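Local atomic coordinates of penicillin-binding protein 2 (Pbp2) (Helicobacter pylori, PDB entry 5LP5), a protein that probably cross-links peptidoglycan as a penicillin-binding transpeptidase and takes part in maintaining cell shape, here in complex with its partner MreC. Residues Gly505-Leu510 / Lys581-Gly586; Gly487-Cys492 / Leu549-Pro554. One frame throughout, in Å; residues are numbered along the deposited sequence.

Contact 1 (Gly505-Leu510 / Lys581-Gly586); sequences GSKITL and KLYELG
Near the C-terminal end of helix 572-584 in the penicillin-binding transpeptidase fold, the ring of Tyr583 lies against Lys507 and Ile508 of the loop that leads into strand 511-517. It illustrates how an aromatic ring at a protein surface can use the aliphatic part of a charged side chain. With CG anti to the backbone N (chi1 -176°), Tyr583 carries its ring out to the loop. Over one face comes Lys507 CB, 3.7 Å from the centroid of the Tyr583 ring and 17° off its normal, a CH-pi contact; farther out Lys507 CD passes close to CD2 of Tyr583, and the end of the lysine then leads away. The CD1 methyl of Ile508 meets CD1 of Tyr583 obliquely. No hydrogen bond joins these side chains. Within the loop, Ser506 OG donates a hydrogen bond of 2.7 Å to Ile508 O. A Schellman motif with Gly586 as its C-prime residue ends the helix. The side chain of Asn580, also on helix 572-584, hydrogen-bonds to Gly505 O through ND2 and to Lys507 N through OD1, while Leu582 packs on Leu239 of helix 237-246 and Leu510 on Cys492 of helix 475-493.

Contact 2 (Gly487-Cys492 / Leu549-Pro554); sequences GMYEVC and LPYEKP
The rings of Tyr489 and Tyr551 form an offset stack, with centroids 4.3 Å apart and planes inclined by 25°. On one face of the Tyr551 ring lies Tyr489 CD1, 3.3 Å above the plane and displaced toward the rim; in return Tyr551 CE2 sits over one face of the Tyr489 ring, again away from its middle. The root of the Tyr489 side chain shares the same contact, because its CB stands 4.0 Å from the centroid of the Tyr551 ring and 16° off the normal, a CH-pi approach. The two side chains cross at about a right angle, and their hydroxyls diverge, with Tyr489 OH 6.8 Å from Tyr551 OH.

The partners come from unlike backbones. Tyr489 projects from helix 475-493, its chi1 of 176° setting CG anti to the main-chain N, whereas Tyr551 occupies the second position of a type I turn running from Pro550 to Lys553. The peptide bond before Pro550, where the chain leaves strand 542-549, is cis, and a weak bond from Lys553 N to Pro550 O closes the turn. Thr509 touches both tyrosines, and Cys492, about one turn further along the helix, is tied to Cys512 of strand 511-517 by a disulfide.

As an example of pairing between a helix and a hairpin turn, this contact rests on aromatic and aliphatic surfaces alone: no hydrogen bond or salt bridge crosses it. Its cohesion is therefore probably dispersive and hydrophobic for the most part, and the offset probably eases the repulsion that directly superposed pi clouds would meet.

In the fold
Contacts 1 and 2 lie about 13 Å apart, centre to centre, on the same side of the chain's centre, in the transpeptidase part, and their segments alternate along the chain: 487-492, 505-510, 549-554, 581-586. Segment 505-510 meets both segments of contact 2: Thr509 O and Tyr551 N make a probable hydrogen bond of 3.0 Å, Ile508 packs on Pro550, and Thr509 also packs on Tyr489. The loop entering strand 511-517 is thus tied to the adjacent 542-549/556-562 hairpin and flanked by helices 475-493 and 572-584. Residues distant in sequence meet here at one end of the five-stranded antiparallel sheet, where the loop enters an outermost strand.

Contact 1 (Gly505-Leu510 / Lys581-Gly586)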
# COMPACT_ATOMS: atom_id res chain seq x y z
N GLY A 505 -43.71 9.47 -4.75
CA GLY A 505 -42.58 9.76 -5.64
C GLY A 505 -41.58 8.60 -5.70
O GLY A 505 -40.38 8.82 -5.88
N SER A 506 -42.09 7.38 -5.54
CA SER A 506 -41.26 6.17 -5.52
C SER A 506 -41.51 5.36 -6.78
O SER A 506 -42.65 5.05 -7.11
CB SER A 506 -41.57 5.28 -4.30
OG SER A 506 -40.91 4.03 -4.43
N LYS A 507 -40.43 5.00 -7.48
CA LYS A 507 -40.54 4.27 -8.74
C LYS A 507 -40.95 2.79 -8.59
O LYS A 507 -41.29 2.13 -9.56
CB LYS A 507 -39.24 4.43 -9.53
CG LYS A 507 -39.14 5.80 -10.18
CD LYS A 507 -37.73 6.30 -10.45
CE LYS A 507 -37.74 7.75 -10.93
NZ LYS A 507 -38.72 8.01 -12.02
N ILE A 508 -40.92 2.29 -7.37
CA ILE A 508 -41.28 0.91 -7.08
C ILE A 508 -42.30 0.90 -5.94
O ILE A 508 -42.44 1.90 -5.21
CB ILE A 508 -40.04 0.12 -6.59
CG1 ILE A 508 -38.90 0.19 -7.62
CG2 ILE A 508 -40.38 -1.34 -6.31
CD1 ILE A 508 -39.20 -0.53 -8.91
N THR A 509 -42.98 -0.23 -5.78
CA THR A 509 -43.89 -0.42 -4.65
C THR A 509 -43.15 -0.77 -3.38
O THR A 509 -42.34 -1.69 -3.36
CB THR A 509 -44.94 -1.49 -4.93
OG1 THR A 509 -45.54 -1.24 -6.21
CG2 THR A 509 -46.02 -1.44 -3.89
N LEU A 510 -43.47 -0.01 -2.33
CA LEU A 510 -42.83 -0.11 -1.04
C LEU A 510 -43.77 -0.68 0.02
O LEU A 510 -44.99 -0.56 -0.08
CB LEU A 510 -42.36 1.27 -0.59
CG LEU A 510 -41.14 1.87 -1.29
CD1 LEU A 510 -40.99 3.36 -1.05
CD2 LEU A 510 -39.88 1.17 -0.83
N LYS A 581 -32.58 5.17 -5.99
CA LYS A 581 -31.18 4.97 -6.35
C LYS A 581 -30.90 3.49 -6.74
O LYS A 581 -30.12 3.22 -7.64
CB LYS A 581 -30.27 5.42 -5.20
CG LYS A 581 -28.76 5.31 -5.43
CD LYS A 581 -28.27 6.14 -6.60
CE LYS A 581 -28.43 7.63 -6.37
NZ LYS A 581 -27.86 8.36 -7.55
N LEU A 582 -31.55 2.55 -6.06
CA LEU A 582 -31.44 1.12 -6.41
C LEU A 582 -32.13 0.80 -7.74
O LEU A 582 -31.77 -0.14 -8.44
CB LEU A 582 -32.05 0.25 -5.30
CG LEU A 582 -31.39 0.29 -3.91
CD1 LEU A 582 -32.29 -0.29 -2.84
CD2 LEU A 582 -30.06 -0.44 -3.89
N TYR A 583 -33.15 1.59 -8.06
CA TYR A 583 -33.89 1.49 -9.31
C TYR A 583 -33.04 2.07 -10.42
O TYR A 583 -32.78 1.42 -11.43
CB TYR A 583 -35.18 2.32 -9.19
CG TYR A 583 -36.13 2.27 -10.36
CD1 TYR A 583 -36.89 1.14 -10.61
CD2 TYR A 583 -36.30 3.37 -11.20
CE1 TYR A 583 -37.76 1.09 -11.68
CE2 TYR A 583 -37.17 3.32 -12.27
CZ TYR A 583 -37.90 2.18 -12.50
OH TYR A 583 -38.78 2.13 -13.54
N GLU A 584 -32.61 3.30 -10.21
CA GLU A 584 -31.68 3.99 -11.09
C GLU A 584 -30.50 3.10 -11.49
O GLU A 584 -30.05 3.16 -12.64
CB GLU A 584 -31.18 5.24 -10.38
CG GLU A 584 -30.45 6.24 -11.26
CD GLU A 584 -30.01 7.48 -10.48
OE1 GLU A 584 -30.69 7.88 -9.49
OE2 GLU A 584 -28.97 8.06 -10.87
N LEU A 585 -30.00 2.29 -10.56
CA LEU A 585 -28.79 1.50 -10.81
C LEU A 585 -29.08 0.03 -11.15
O LEU A 585 -28.16 -0.79 -11.28
CB LEU A 585 -27.83 1.59 -9.62
CG LEU A 585 -27.33 2.97 -9.19
CD1 LEU A 585 -26.58 2.87 -7.85
CD2 LEU A 585 -26.42 3.61 -10.24
N GLY A 586 -30.35 -0.30 -11.31
CA GLY A 586 -30.73 -1.59 -11.88
C GLY A 586 -30.82 -2.77 -10.94
O GLY A 586 -30.97 -3.92 -11.40

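Contact 2 (Gly487-Cys492 / Leu549-Pro554)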
# COMPACT_ATOMS: atom_id res chain seq x y z
N GLY A 487 -50.19 -5.28 5.98
CA GLY A 487 -50.20 -4.13 6.87
C GLY A 487 -49.11 -3.14 6.50
O GLY A 487 -49.39 -1.96 6.30
N MET A 488 -47.86 -3.63 6.41
CA MET A 488 -46.72 -2.79 6.05
C MET A 488 -46.97 -2.16 4.69
O MET A 488 -46.69 -0.98 4.48
CB MET A 488 -45.41 -3.60 6.05
CG MET A 488 -44.96 -4.13 7.42
SD MET A 488 -43.42 -5.09 7.48
CE MET A 488 -42.31 -3.71 7.17
N TYR A 489 -47.52 -2.94 3.76
CA TYR A 489 -47.95 -2.43 2.46
C TYR A 489 -48.87 -1.22 2.61
O TYR A 489 -48.69 -0.19 1.95
CB TYR A 489 -48.65 -3.53 1.67
CG TYR A 489 -49.22 -3.07 0.34
CD1 TYR A 489 -48.38 -2.73 -0.73
CD2 TYR A 489 -50.60 -2.96 0.15
CE1 TYR A 489 -48.91 -2.31 -1.93
CE2 TYR A 489 -51.13 -2.53 -1.05
CZ TYR A 489 -50.28 -2.22 -2.09
OH TYR A 489 -50.81 -1.80 -3.28
N GLU A 490 -49.83 -1.34 3.52
CA GLU A 490 -50.82 -0.30 3.77
C GLU A 490 -50.23 0.95 4.42
O GLU A 490 -50.73 2.04 4.23
CB GLU A 490 -51.99 -0.86 4.61
CG GLU A 490 -52.95 -1.74 3.82
CD GLU A 490 -54.04 -2.39 4.65
OE1 GLU A 490 -54.18 -2.08 5.86
OE2 GLU A 490 -54.77 -3.23 4.09
N VAL A 491 -49.15 0.80 5.18
CA VAL A 491 -48.53 1.96 5.83
C VAL A 491 -48.04 2.97 4.81
O VAL A 491 -48.12 4.18 5.03
CB VAL A 491 -47.35 1.56 6.74
CG1 VAL A 491 -46.71 2.79 7.35
CG2 VAL A 491 -47.81 0.63 7.85
N CYS A 492 -47.55 2.44 3.70
CA CYS A 492 -46.89 3.21 2.65
C CYS A 492 -47.86 3.54 1.51
O CYS A 492 -47.65 4.52 0.80
CB CYS A 492 -45.73 2.39 2.08
SG CYS A 492 -44.09 2.64 2.81
N LEU A 549 -38.66 -4.18 -0.15
CA LEU A 549 -38.98 -3.84 -1.51
C LEU A 549 -38.38 -4.84 -2.49
O LEU A 549 -37.36 -5.46 -2.22
CB LEU A 549 -38.47 -2.43 -1.84
CG LEU A 549 -36.95 -2.22 -1.96
CD1 LEU A 549 -36.62 -0.99 -2.78
CD2 LEU A 549 -36.35 -2.13 -0.59
N PRO A 550 -39.03 -5.01 -3.63
CA PRO A 550 -40.35 -4.47 -3.97
C PRO A 550 -41.47 -5.29 -3.31
O PRO A 550 -41.28 -6.48 -3.01
CB PRO A 550 -40.39 -4.61 -5.49
CG PRO A 550 -39.51 -5.79 -5.77
CD PRO A 550 -38.42 -5.75 -4.74
N TYR A 551 -42.62 -4.68 -3.08
CA TYR A 551 -43.67 -5.38 -2.33
C TYR A 551 -44.07 -6.70 -2.98
O TYR A 551 -44.28 -7.71 -2.30
CB TYR A 551 -44.91 -4.50 -2.13
CG TYR A 551 -46.08 -5.28 -1.59
CD1 TYR A 551 -45.98 -5.95 -0.38
CD2 TYR A 551 -47.26 -5.40 -2.31
CE1 TYR A 551 -47.04 -6.71 0.11
CE2 TYR A 551 -48.33 -6.14 -1.82
CZ TYR A 551 -48.20 -6.79 -0.60
OH TYR A 551 -49.21 -7.53 -0.07
N GLU A 552 -44.18 -6.70 -4.31
CA GLU A 552 -44.74 -7.82 -5.06
C GLU A 552 -43.88 -9.08 -4.98
O GLU A 552 -44.38 -10.19 -5.13
CB GLU A 552 -44.94 -7.43 -6.53
CG GLU A 552 -45.94 -6.30 -6.77
CD GLU A 552 -45.44 -4.92 -6.36
OE1 GLU A 552 -44.23 -4.63 -6.44
OE2 GLU A 552 -46.28 -4.10 -5.94
N LYS A 553 -42.58 -8.89 -4.80
CA LYS A 553 -41.65 -9.99 -4.57
C LYS A 553 -40.44 -9.41 -3.84
O LYS A 553 -39.49 -8.91 -4.47
CB LYS A 553 -41.23 -10.66 -5.88
CG LYS A 553 -40.25 -11.79 -5.63
CD LYS A 553 -39.85 -12.52 -6.90
CE LYS A 553 -38.80 -13.58 -6.56
NZ LYS A 553 -38.56 -14.51 -7.70
N PRO A 554 -40.47 -9.47 -2.50
CA PRO A 554 -39.43 -8.83 -1.70
C PRO A 554 -38.04 -9.35 -2.00
O PRO A 554 -37.87 -10.55 -2.10
CB PRO A 554 -39.84 -9.20 -0.28
CG PRO A 554 -41.30 -9.47 -0.34
CD PRO A 554 -41.49 -10.12 -1.66